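Local coordinates for protein ribonuclease J (Methanolobus psychrophilus R15, PDB 5HAB) that probably degrades RNA as an exoribonuclease of the beta-CASP branch of the metallo-beta-lactamase superfamily, and is captured here with RNA bound, at residues 259-267 with 368-376; 284-295 with 335-343. The protein carries 1 engineered substitution. All coordinates share one frame; numbering follows the deposited sequence.

Contact 1 (259-267 with 368-376); sequences AVGMIVTTF and GDRIIFSAN. With nucleotides of chain D.
Two neighbouring parallel strands of the beta-CASP sheet, 262-266 and 370-374, meet here, and the loops at their C-terminal ends reach the RNA. Backbone bonds alternate between them: Arg370 N to Gly261 O, Ile263 N to Arg370 O, Ile372 N to Ile263 O (2.9 Å), Thr265 N to Ile372 O and Ser374 N to Thr265 O. On one face the side chains of Met262 and Arg370 run side by side. The sulfur lies near the guanidinium plane, at its edge, and takes two weak hydrogen bonds, from NH2 (3.3 Å) and NE; NH2 is also bonded to Val251 O. On the other face, a chi1 of 180° turns Thr265 OG1 away from its backbone N to bond Met342 O on the adjoining strand, leaving CG2 over the Phe373 ring in a CH-pi contact, 4.0 Å from its centroid. Thr266 OG1 donates to Ser374 O (3.0 Å). Beyond the strands, Phe267 CE2 packs on Ala375 CB (3.6 Å), its C-H edge facing O2' of A2 of chain D, while Asn376 ND2 comes within 3.0 Å of OP3 of A1 of chain D, consistent with recognition of the RNA backbone rather than a base.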
loop_
_atom_site.group_PDB
_atom_site.type_symbol
_atom_site.label_atom_id
_atom_site.label_comp_id
_atom_site.label_asym_id
_atom_site.label_seq_id
_atom_site.Cartn_x
_atom_site.Cartn_y
_atom_site.Cartn_z
ATOM N N ALA B 259 -29.246 14.452 18.856
ATOM C CA ALA B 259 -29.590 13.743 20.086
ATOM C C ALA B 259 -29.391 12.238 19.945
ATOM O O ALA B 259 -30.286 11.453 20.258
ATOM C CB ALA B 259 -31.024 14.045 20.487
ATOM N N VAL B 260 -28.213 11.838 19.481
ATOM C CA VAL B 260 -27.983 10.448 19.114
ATOM C C VAL B 260 -27.263 9.676 20.219
ATOM O O VAL B 260 -27.501 8.483 20.407
ATOM C CB VAL B 260 -27.204 10.353 17.790
ATOM C CG1 VAL B 260 -25.828 10.988 17.921
ATOM C CG2 VAL B 260 -27.097 8.910 17.347
ATOM N N GLY B 261 -26.386 10.351 20.954
ATOM C CA GLY B 261 -25.525 9.663 21.897
ATOM C C GLY B 261 -24.142 9.444 21.312
ATOM O O GLY B 261 -23.964 8.680 20.358
ATOM N N MET B 262 -23.159 10.124 21.891
ATOM C CA MET B 262 -21.808 10.115 21.356
ATOM C C MET B 262 -20.772 9.744 22.416
ATOM O O MET B 262 -20.812 10.239 23.541
ATOM C CB MET B 262 -21.481 11.486 20.757
ATOM C CG MET B 262 -22.459 11.936 19.678
ATOM S SD MET B 262 -22.152 13.615 19.098
ATOM C CE MET B 262 -22.380 14.536 20.610
ATOM N N ILE B 263 -19.845 8.870 22.037
ATOM C CA ILE B 263 -18.731 8.483 22.894
ATOM C C ILE B 263 -17.444 9.001 22.274
ATOM O O ILE B 263 -17.217 8.802 21.084
ATOM C CB ILE B 263 -18.662 6.956 23.073
ATOM C CG1 ILE B 263 -19.866 6.446 23.860
ATOM C CG2 ILE B 263 -17.358 6.557 23.754
ATOM C CD1 ILE B 263 -19.903 4.943 23.984
ATOM N N VAL B 264 -16.599 9.659 23.061
ATOM C CA VAL B 264 -15.295 10.077 22.551
ATOM C C VAL B 264 -14.186 9.290 23.244
ATOM O O VAL B 264 -14.234 9.072 24.453
ATOM C CB VAL B 264 -15.080 11.589 22.724
ATOM C CG1 VAL B 264 -13.798 12.027 22.024
ATOM C CG2 VAL B 264 -16.274 12.358 22.189
ATOM N N THR B 265 -13.190 8.861 22.476
ATOM C CA THR B 265 -12.035 8.179 23.052
ATOM C C THR B 265 -10.725 8.772 22.528
ATOM O O THR B 265 -10.614 9.125 21.353
ATOM C CB THR B 265 -12.069 6.668 22.771
ATOM O OG1 THR B 265 -10.915 6.044 23.353
ATOM C CG2 THR B 265 -12.099 6.393 21.270
ATOM N N THR B 266 -9.741 8.885 23.413
ATOM C CA THR B 266 -8.457 9.485 23.065
ATOM C C THR B 266 -7.375 9.113 24.080
ATOM O O THR B 266 -7.633 8.382 25.041
ATOM C CB THR B 266 -8.565 11.023 22.982
ATOM O OG1 THR B 266 -7.311 11.577 22.565
ATOM C CG2 THR B 266 -8.941 11.604 24.334
ATOM N N PHE B 267 -6.161 9.605 23.846
ATOM C CA PHE B 267 -5.046 9.384 24.761
ATOM C C PHE B 267 -5.327 10.066 26.092
ATOM O O PHE B 267 -5.550 11.275 26.131
ATOM C CB PHE B 267 -3.740 9.929 24.176
ATOM C CG PHE B 267 -3.442 9.453 22.782
ATOM C CD1 PHE B 267 -2.918 8.193 22.565
ATOM C CD2 PHE B 267 -3.684 10.269 21.689
ATOM C CE1 PHE B 267 -2.634 7.752 21.286
ATOM C CE2 PHE B 267 -3.406 9.834 20.405
ATOM C CZ PHE B 267 -2.881 8.571 20.204
ATOM N N GLY B 368 -26.919 4.119 14.916
ATOM C CA GLY B 368 -26.852 5.565 14.834
ATOM C C GLY B 368 -25.833 6.178 15.774
ATOM O O GLY B 368 -25.293 7.244 15.484
ATOM N N ASP B 369 -25.585 5.513 16.904
ATOM C CA ASP B 369 -24.631 5.988 17.911
ATOM C C ASP B 369 -23.267 6.311 17.304
ATOM O O ASP B 369 -22.761 5.581 16.450
ATOM C CB ASP B 369 -24.475 4.960 19.035
ATOM C CG ASP B 369 -25.647 4.971 20.001
ATOM O OD1 ASP B 369 -26.278 6.039 20.153
ATOM O OD2 ASP B 369 -25.925 3.921 20.622
ATOM N N ARG B 370 -22.685 7.422 17.739
ATOM C CA ARG B 370 -21.451 7.911 17.146
ATOM C C ARG B 370 -20.230 7.761 18.082
ATOM O O ARG B 370 -20.210 8.265 19.208
ATOM C CB ARG B 370 -21.662 9.367 16.703
ATOM C CG ARG B 370 -22.544 9.509 15.444
ATOM C CD ARG B 370 -23.342 10.813 15.467
ATOM N NE ARG B 370 -22.533 11.877 16.034
ATOM C CZ ARG B 370 -21.929 12.819 15.314
ATOM N NH1 ARG B 370 -22.056 12.834 13.987
ATOM N NH2 ARG B 370 -21.198 13.753 15.921
ATOM N N ILE B 371 -19.226 7.029 17.607
ATOM C CA ILE B 371 -17.996 6.821 18.365
ATOM C C ILE B 371 -16.829 7.530 17.691
ATOM O O ILE B 371 -16.455 7.207 16.563
ATOM C CB ILE B 371 -17.724 5.328 18.564
ATOM C CG1 ILE B 371 -18.952 4.691 19.218
ATOM C CG2 ILE B 371 -16.475 5.119 19.409
ATOM C CD1 ILE B 371 -18.828 3.231 19.488
ATOM N N ILE B 372 -16.266 8.505 18.397
ATOM C CA ILE B 372 -15.218 9.350 17.854
ATOM C C ILE B 372 -13.855 8.975 18.427
ATOM O O ILE B 372 -13.574 9.206 19.607
ATOM C CB ILE B 372 -15.517 10.835 18.124
ATOM C CG1 ILE B 372 -16.821 11.255 17.444
ATOM C CG2 ILE B 372 -14.360 11.705 17.659
ATOM C CD1 ILE B 372 -17.994 11.343 18.388
ATOM N N PHE B 373 -13.017 8.394 17.576
ATOM C CA PHE B 373 -11.631 8.109 17.908
ATOM C C PHE B 373 -10.772 9.329 17.606
ATOM O O PHE B 373 -10.393 9.563 16.462
ATOM C CB PHE B 373 -11.121 6.902 17.119
ATOM C CG PHE B 373 -11.782 5.609 17.488
ATOM C CD1 PHE B 373 -13.069 5.325 17.061
ATOM C CD2 PHE B 373 -11.108 4.662 18.240
ATOM C CE1 PHE B 373 -13.678 4.131 17.393
ATOM C CE2 PHE B 373 -11.709 3.462 18.572
ATOM C CZ PHE B 373 -12.996 3.196 18.149
ATOM N N SER B 374 -10.475 10.116 18.632
ATOM C CA SER B 374 -9.576 11.248 18.469
ATOM C C SER B 374 -8.133 10.775 18.632
ATOM O O SER B 374 -7.441 11.158 19.576
ATOM C CB SER B 374 -9.899 12.342 19.471
ATOM O OG SER B 374 -9.261 13.538 19.091
ATOM N N ALA B 375 -7.706 9.923 17.703
ATOM C CA ALA B 375 -6.402 9.273 17.749
ATOM C C ALA B 375 -6.158 8.490 16.464
ATOM O O ALA B 375 -7.093 8.180 15.722
ATOM C CB ALA B 375 -6.303 8.347 18.954
ATOM N N ASN B 376 -4.895 8.185 16.200
ATOM C CA ASN B 376 -4.532 7.359 15.059
ATOM C C ASN B 376 -4.354 5.910 15.488
ATOM O O ASN B 376 -4.223 5.620 16.677
ATOM C CB ASN B 376 -3.239 7.869 14.420
ATOM C CG ASN B 376 -2.037 7.734 15.349
ATOM O OD1 ASN B 376 -2.175 7.781 16.576
ATOM N ND2 ASN B 376 -0.854 7.563 14.768
ATOM O OP3 A D 1 -0.066 10.308 15.795
ATOM P P A D 1 1.297 10.564 16.320
ATOM O OP1 A D 1 1.187 11.414 17.534
ATOM O OP2 A D 1 2.149 11.020 15.194
ATOM O "O5'" A D 1 1.901 9.159 16.743
ATOM C "C5'" A D 1 1.177 8.254 17.571
ATOM C "C4'" A D 1 2.103 7.232 18.181
ATOM O "O4'" A D 1 2.507 6.296 17.144
ATOM C "C3'" A D 1 3.390 7.813 18.762
ATOM O "O3'" A D 1 3.777 7.109 19.939
ATOM C "C2'" A D 1 4.411 7.588 17.650
ATOM O "O2'" A D 1 5.746 7.477 18.097
ATOM C "C1'" A D 1 3.917 6.290 17.012
ATOM N N9 A D 1 4.232 6.217 15.580
ATOM C C8 A D 1 4.140 7.254 14.679
ATOM N N7 A D 1 4.491 6.939 13.456
ATOM C C5 A D 1 4.844 5.599 13.554
ATOM C C6 A D 1 5.308 4.680 12.595
ATOM N N6 A D 1 5.498 4.985 11.306
ATOM N N1 A D 1 5.570 3.420 13.014
ATOM C C2 A D 1 5.380 3.118 14.307
ATOM N N3 A D 1 4.948 3.894 15.302
ATOM C C4 A D 1 4.695 5.140 14.856
ATOM P P A D 2 4.067 7.939 21.286
ATOM O OP1 A D 2 4.771 9.187 20.891
ATOM O OP2 A D 2 4.689 7.014 22.267
ATOM O "O5'" A D 2 2.621 8.357 21.815
ATOM C "C5'" A D 2 2.153 7.914 23.081
ATOM C "C4'" A D 2 0.847 7.166 22.971
ATOM O "O4'" A D 2 0.819 6.398 21.741
ATOM C "C3'" A D 2 0.583 6.142 24.067
ATOM O "O3'" A D 2 0.047 6.725 25.243
ATOM C "C2'" A D 2 -0.356 5.148 23.393
ATOM O "O2'" A D 2 -1.695 5.615 23.420
ATOM C "C1'" A D 2 0.145 5.175 21.948
ATOM N N9 A D 2 1.073 4.070 21.636
ATOM C C8 A D 2 2.384 4.176 21.237
ATOM N N7 A D 2 2.965 3.026 21.002
ATOM C C5 A D 2 1.966 2.095 21.249
ATOM C C6 A D 2 1.952 0.691 21.179
ATOM N N6 A D 2 3.012 -0.043 20.825
ATOM N N1 A D 2 0.795 0.064 21.491
ATOM C C2 A D 2 -0.265 0.805 21.846
ATOM N N3 A D 2 -0.374 2.129 21.948
ATOM C C4 A D 2 0.790 2.723 21.628
#

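Contact 2 (284-295 with 335-343). With SO4 (sulfate ion), chain J; nucleotides of chain D.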
loop_
_atom_site.group_PDB
_atom_site.type_symbol
_atom_site.label_atom_id
_atom_site.label_comp_id
_atom_site.label_asym_id
_atom_site.label_seq_id
_atom_site.Cartn_x
_atom_site.Cartn_y
_atom_site.Cartn_z
ATOM N N MET B 284 -22.189 21.967 23.808
ATOM C CA MET B 284 -23.289 21.231 23.181
ATOM C C MET B 284 -24.333 20.679 24.156
ATOM O O MET B 284 -25.094 19.773 23.808
ATOM C CB MET B 284 -22.739 20.096 22.308
ATOM C CG MET B 284 -21.961 19.022 23.032
ATOM S SD MET B 284 -20.925 18.062 21.901
ATOM C CE MET B 284 -20.635 16.615 22.894
ATOM N N GLY B 285 -24.348 21.210 25.374
ATOM C CA GLY B 285 -25.330 20.842 26.383
ATOM C C GLY B 285 -25.308 19.404 26.864
ATOM O O GLY B 285 -26.338 18.853 27.256
ATOM N N ARG B 286 -24.127 18.798 26.857
ATOM C CA ARG B 286 -23.957 17.463 27.416
ATOM C C ARG B 286 -23.066 17.519 28.651
ATOM O O ARG B 286 -22.238 18.421 28.787
ATOM C CB ARG B 286 -23.380 16.506 26.371
ATOM C CG ARG B 286 -24.236 16.390 25.119
ATOM C CD ARG B 286 -23.781 15.231 24.256
ATOM N NE ARG B 286 -24.649 15.024 23.102
ATOM C CZ ARG B 286 -25.008 13.826 22.651
ATOM N NH1 ARG B 286 -24.583 12.731 23.266
ATOM N NH2 ARG B 286 -25.799 13.719 21.593
ATOM N N ILE B 287 -23.244 16.562 29.555
ATOM C CA ILE B 287 -22.409 16.502 30.745
ATOM C C ILE B 287 -21.155 15.692 30.453
ATOM O O ILE B 287 -21.234 14.496 30.164
ATOM C CB ILE B 287 -23.174 15.892 31.936
ATOM C CG1 ILE B 287 -24.298 16.823 32.392
ATOM C CG2 ILE B 287 -22.224 15.579 33.082
ATOM C CD1 ILE B 287 -25.150 16.244 33.500
ATOM N N PRO B 288 -19.987 16.344 30.531
ATOM C CA PRO B 288 -18.718 15.659 30.279
ATOM C C PRO B 288 -18.348 14.724 31.423
ATOM O O PRO B 288 -18.048 15.182 32.523
ATOM C CB PRO B 288 -17.716 16.812 30.151
ATOM C CG PRO B 288 -18.318 17.922 30.938
ATOM C CD PRO B 288 -19.804 17.782 30.790
ATOM N N VAL B 289 -18.374 13.424 31.156
ATOM C CA VAL B 289 -18.022 12.426 32.155
ATOM C C VAL B 289 -16.804 11.622 31.699
ATOM O O VAL B 289 -16.835 10.954 30.666
ATOM C CB VAL B 289 -19.230 11.515 32.475
ATOM C CG1 VAL B 289 -20.031 11.223 31.219
ATOM C CG2 VAL B 289 -18.773 10.228 33.148
ATOM N N LEU B 290 -15.721 11.721 32.461
ATOM C CA LEU B 290 -14.478 11.020 32.152
ATOM C C LEU B 290 -14.440 9.629 32.787
ATOM O O LEU B 290 -14.612 9.493 33.996
ATOM C CB LEU B 290 -13.280 11.848 32.627
ATOM C CG LEU B 290 -12.729 12.968 31.735
ATOM C CD1 LEU B 290 -13.819 13.877 31.195
ATOM C CD2 LEU B 290 -11.725 13.789 32.523
ATOM N N LEU B 291 -14.206 8.602 31.975
ATOM C CA LEU B 291 -14.217 7.223 32.462
ATOM C C LEU B 291 -12.895 6.513 32.195
ATOM O O LEU B 291 -12.263 6.723 31.160
ATOM C CB LEU B 291 -15.358 6.421 31.829
ATOM C CG LEU B 291 -16.798 6.889 32.043
ATOM C CD1 LEU B 291 -17.235 7.821 30.933
ATOM C CD2 LEU B 291 -17.732 5.697 32.134
ATOM N N GLY B 292 -12.485 5.671 33.137
ATOM C CA GLY B 292 -11.238 4.936 33.026
ATOM C C GLY B 292 -10.224 5.387 34.057
ATOM O O GLY B 292 -10.139 6.575 34.369
ATOM N N ARG B 293 -9.450 4.443 34.583
ATOM C CA ARG B 293 -8.491 4.739 35.644
ATOM C C ARG B 293 -7.433 5.746 35.192
ATOM O O ARG B 293 -7.090 6.675 35.930
ATOM C CB ARG B 293 -7.818 3.451 36.131
ATOM C CG ARG B 293 -6.909 3.645 37.339
ATOM C CD ARG B 293 -7.717 3.984 38.590
ATOM N NE ARG B 293 -8.493 2.841 39.070
ATOM C CZ ARG B 293 -9.373 2.896 40.066
ATOM N NH1 ARG B 293 -9.604 4.042 40.692
ATOM N NH2 ARG B 293 -10.029 1.802 40.433
ATOM N N SER B 294 -6.933 5.570 33.974
ATOM C CA SER B 294 -5.863 6.417 33.455
ATOM C C SER B 294 -6.349 7.835 33.141
ATOM O O SER B 294 -5.569 8.791 33.213
ATOM C CB SER B 294 -5.238 5.784 32.212
ATOM O OG SER B 294 -6.143 5.794 31.126
ATOM N N MET B 295 -7.624 7.971 32.772
ATOM C CA MET B 295 -8.233 9.296 32.642
ATOM C C MET B 295 -8.141 10.037 33.966
ATOM O O MET B 295 -7.726 11.196 34.011
ATOM C CB MET B 295 -9.699 9.205 32.203
ATOM C CG MET B 295 -9.919 8.979 30.719
ATOM S SD MET B 295 -9.343 10.351 29.697
ATOM C CE MET B 295 -9.568 9.662 28.055
ATOM N N LYS B 335 -28.663 9.036 26.568
ATOM C CA LYS B 335 -27.304 9.155 26.053
ATOM C C LYS B 335 -27.055 10.528 25.443
ATOM O O LYS B 335 -25.922 11.007 25.410
ATOM C CB LYS B 335 -27.040 8.071 25.011
ATOM C CG LYS B 335 -27.189 6.666 25.544
ATOM C CD LYS B 335 -26.690 5.644 24.545
ATOM C CE LYS B 335 -27.760 5.254 23.550
ATOM N NZ LYS B 335 -27.436 3.938 22.936
ATOM N N ASP B 336 -28.131 11.159 24.976
ATOM C CA ASP B 336 -28.061 12.480 24.363
ATOM C C ASP B 336 -27.709 13.583 25.361
ATOM O O ASP B 336 -27.492 14.730 24.973
ATOM C CB ASP B 336 -29.392 12.814 23.686
ATOM C CG ASP B 336 -30.545 12.875 24.670
ATOM O OD1 ASP B 336 -31.018 13.994 24.962
ATOM O OD2 ASP B 336 -30.963 11.807 25.169
ATOM N N LYS B 337 -27.655 13.235 26.643
ATOM C CA LYS B 337 -27.416 14.228 27.684
ATOM C C LYS B 337 -25.986 14.150 28.211
ATOM O O LYS B 337 -25.591 14.933 29.076
ATOM C CB LYS B 337 -28.407 14.038 28.837
ATOM C CG LYS B 337 -29.837 14.455 28.519
ATOM C CD LYS B 337 -30.754 14.232 29.718
ATOM C CE LYS B 337 -32.222 14.411 29.350
ATOM N NZ LYS B 337 -32.737 13.282 28.521
ATOM N N TYR B 338 -25.206 13.216 27.675
ATOM C CA TYR B 338 -23.850 12.997 28.166
ATOM C C TYR B 338 -22.810 12.896 27.056
ATOM O O TYR B 338 -23.113 12.504 25.928
ATOM C CB TYR B 338 -23.803 11.731 29.024
ATOM C CG TYR B 338 -24.606 11.850 30.292
ATOM C CD1 TYR B 338 -24.082 12.486 31.409
ATOM C CD2 TYR B 338 -25.896 11.345 30.368
ATOM C CE1 TYR B 338 -24.817 12.606 32.570
ATOM C CE2 TYR B 338 -26.638 11.457 31.525
ATOM C CZ TYR B 338 -26.095 12.088 32.623
ATOM O OH TYR B 338 -26.835 12.204 33.774
ATOM N N LEU B 339 -21.581 13.273 27.390
ATOM C CA LEU B 339 -20.444 13.007 26.526
ATOM C C LEU B 339 -19.392 12.206 27.277
ATOM O O LEU B 339 -18.479 12.781 27.870
ATOM C CB LEU B 339 -19.823 14.300 26.005
ATOM C CG LEU B 339 -18.762 13.985 24.947
ATOM C CD1 LEU B 339 -19.414 13.314 23.742
ATOM C CD2 LEU B 339 -17.952 15.212 24.551
ATOM N N PRO B 340 -19.528 10.873 27.275
ATOM C CA PRO B 340 -18.499 10.015 27.870
ATOM C C PRO B 340 -17.154 10.171 27.162
ATOM O O PRO B 340 -17.044 9.902 25.958
ATOM C CB PRO B 340 -19.056 8.599 27.675
ATOM C CG PRO B 340 -20.522 8.781 27.483
ATOM C CD PRO B 340 -20.676 10.097 26.777
ATOM N N VAL B 341 -16.147 10.610 27.911
ATOM C CA VAL B 341 -14.784 10.706 27.409
ATOM C C VAL B 341 -13.974 9.586 28.043
ATOM O O VAL B 341 -13.617 9.662 29.217
ATOM C CB VAL B 341 -14.164 12.072 27.723
ATOM C CG1 VAL B 341 -12.813 12.217 27.041
ATOM C CG2 VAL B 341 -15.106 13.187 27.324
ATOM N N MET B 342 -13.671 8.553 27.266
ATOM C CA MET B 342 -13.187 7.312 27.850
ATOM C C MET B 342 -11.931 6.788 27.158
ATOM O O MET B 342 -11.565 7.244 26.076
ATOM C CB MET B 342 -14.295 6.263 27.804
ATOM C CG MET B 342 -14.579 5.727 26.416
ATOM S SD MET B 342 -15.846 4.453 26.464
ATOM C CE MET B 342 -17.140 5.341 27.336
ATOM N N THR B 343 -11.256 5.848 27.812
ATOM C CA THR B 343 -10.038 5.256 27.272
ATOM C C THR B 343 -10.364 4.050 26.402
ATOM O O THR B 343 -11.467 3.508 26.474
ATOM C CB THR B 343 -9.069 4.850 28.389
ATOM O OG1 THR B 343 -9.692 3.883 29.240
ATOM C CG2 THR B 343 -8.694 6.069 29.212
HETATM S S SO4 J . -10.580 -1.653 39.665
HETATM O O1 SO4 J . -10.746 -2.301 38.367
HETATM O O2 SO4 J . -9.741 -0.466 39.515
HETATM O O3 SO4 J . -9.942 -2.586 40.591
HETATM O O4 SO4 J . -11.889 -1.269 40.189
ATOM P P A D 5 -8.310 2.013 31.976
ATOM O OP1 A D 5 -9.748 2.338 31.806
ATOM O OP2 A D 5 -7.330 3.116 32.153
ATOM O "O5'" A D 5 -8.190 1.026 33.219
ATOM C "C5'" A D 5 -9.257 0.144 33.558
ATOM C "C4'" A D 5 -8.754 -1.257 33.796
ATOM O "O4'" A D 5 -7.329 -1.291 33.516
ATOM C "C3'" A D 5 -8.917 -1.769 35.222
ATOM O "O3'" A D 5 -9.081 -3.187 35.202
ATOM C "C2'" A D 5 -7.576 -1.414 35.855
ATOM O "O2'" A D 5 -7.231 -2.195 36.979
ATOM C "C1'" A D 5 -6.611 -1.631 34.688
ATOM N N9 A D 5 -5.426 -0.770 34.740
ATOM C C8 A D 5 -5.405 0.603 34.713
ATOM N N7 A D 5 -4.203 1.119 34.782
ATOM C C5 A D 5 -3.373 0.009 34.863
ATOM C C6 A D 5 -1.976 -0.117 34.961
ATOM N N6 A D 5 -1.142 0.926 34.992
ATOM N N1 A D 5 -1.463 -1.366 35.025
ATOM C C2 A D 5 -2.303 -2.409 34.995
ATOM N N3 A D 5 -3.633 -2.418 34.904
ATOM C C4 A D 5 -4.113 -1.163 34.846
ATOM P P A D 4 -4.134 4.720 28.454
ATOM O OP1 A D 4 -5.318 5.464 27.948
ATOM O OP2 A D 4 -3.320 5.300 29.553
ATOM O "O5'" A D 4 -4.595 3.260 28.897
ATOM C "C5'" A D 4 -5.960 2.879 28.837
ATOM C "C4'" A D 4 -6.139 1.392 29.011
ATOM O "O4'" A D 4 -4.908 0.692 28.702
ATOM C "C3'" A D 4 -6.487 0.920 30.414
ATOM O "O3'" A D 4 -7.860 1.111 30.720
ATOM C "C2'" A D 4 -6.056 -0.545 30.385
ATOM O "O2'" A D 4 -7.040 -1.353 29.755
ATOM C "C1'" A D 4 -4.820 -0.486 29.477
ATOM N N9 A D 4 -3.548 -0.478 30.230
ATOM C C8 A D 4 -2.771 0.601 30.582
ATOM N N7 A D 4 -1.685 0.279 31.247
ATOM C C5 A D 4 -1.747 -1.105 31.339
ATOM C C6 A D 4 -0.892 -2.058 31.927
ATOM N N6 A D 4 0.241 -1.749 32.563
ATOM N N1 A D 4 -1.245 -3.361 31.841
ATOM C C2 A D 4 -2.382 -3.675 31.205
ATOM N N3 A D 4 -3.264 -2.873 30.614
ATOM C C4 A D 4 -2.887 -1.584 30.717
#
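Strands 287-291 and 338-342 run parallel, their short axes 4.6 Å apart and inclined by 26°, within the parallel sheet of the beta-CASP domain. Their backbone bonds include Ile287 N to Lys337 O and Val341 N to Val289 O; Pro288 and Pro340 sit where the N is not used between these strands, so the alternation is kept. At the N-terminal end, the extended Arg286 chain carries its guanidinium over the short 3-10 segment 335-337: NH1 gives a hydrogen bond to Tyr338 O (3.0 Å) in the plane of the group, Asp336 O lies over one face, and NH2 is bonded to Ser258 O. Ile287 lies alongside Tyr338, its CB 3.6 Å from CD1 of the ring. On the opposite face of the sheet, Leu290 CD1 rests on Val341 CB (3.9 Å). The C-terminal ends form a phosphate site. Gly292 is the N-cap residue of the following helix, whose dipole would add to the pull on the anion, and Thr343 CG2 packs against Met295 CG (3.5 Å). Ser294 OG, held between its own N and carbonyl carbon (chi1 69°), joins Ser294 N in gripping OP2 of A5 of chain D. Thr343 OG1 makes a weak hydrogen bond to the other non-bridging oxygen, OP1, at 3.0 Å.

In the fold
The centres of contacts 1 and 2 lie 10 Å apart in one six-stranded parallel sheet, about 23 and 24 Å from the centre of the chain. Along the sequence contact 2 is nested inside the loop closed by contact 1, and backbone pairing of Val264 with Met342 joins the two, giving the order 287-291, 338-342, 262-266, 370-374. Helix 271-283 packs against side chains of both contacts. A salt bridge of 2.8 Å from Lys335 NZ to Asp369 OD2 joins their N-terminal ends. As is common in parallel alpha/beta folds, the C-terminal ends of these strands line the ligand, here the RNA path, contact 1 at A1 and A2 of chain D and contact 2 at A4 and A5.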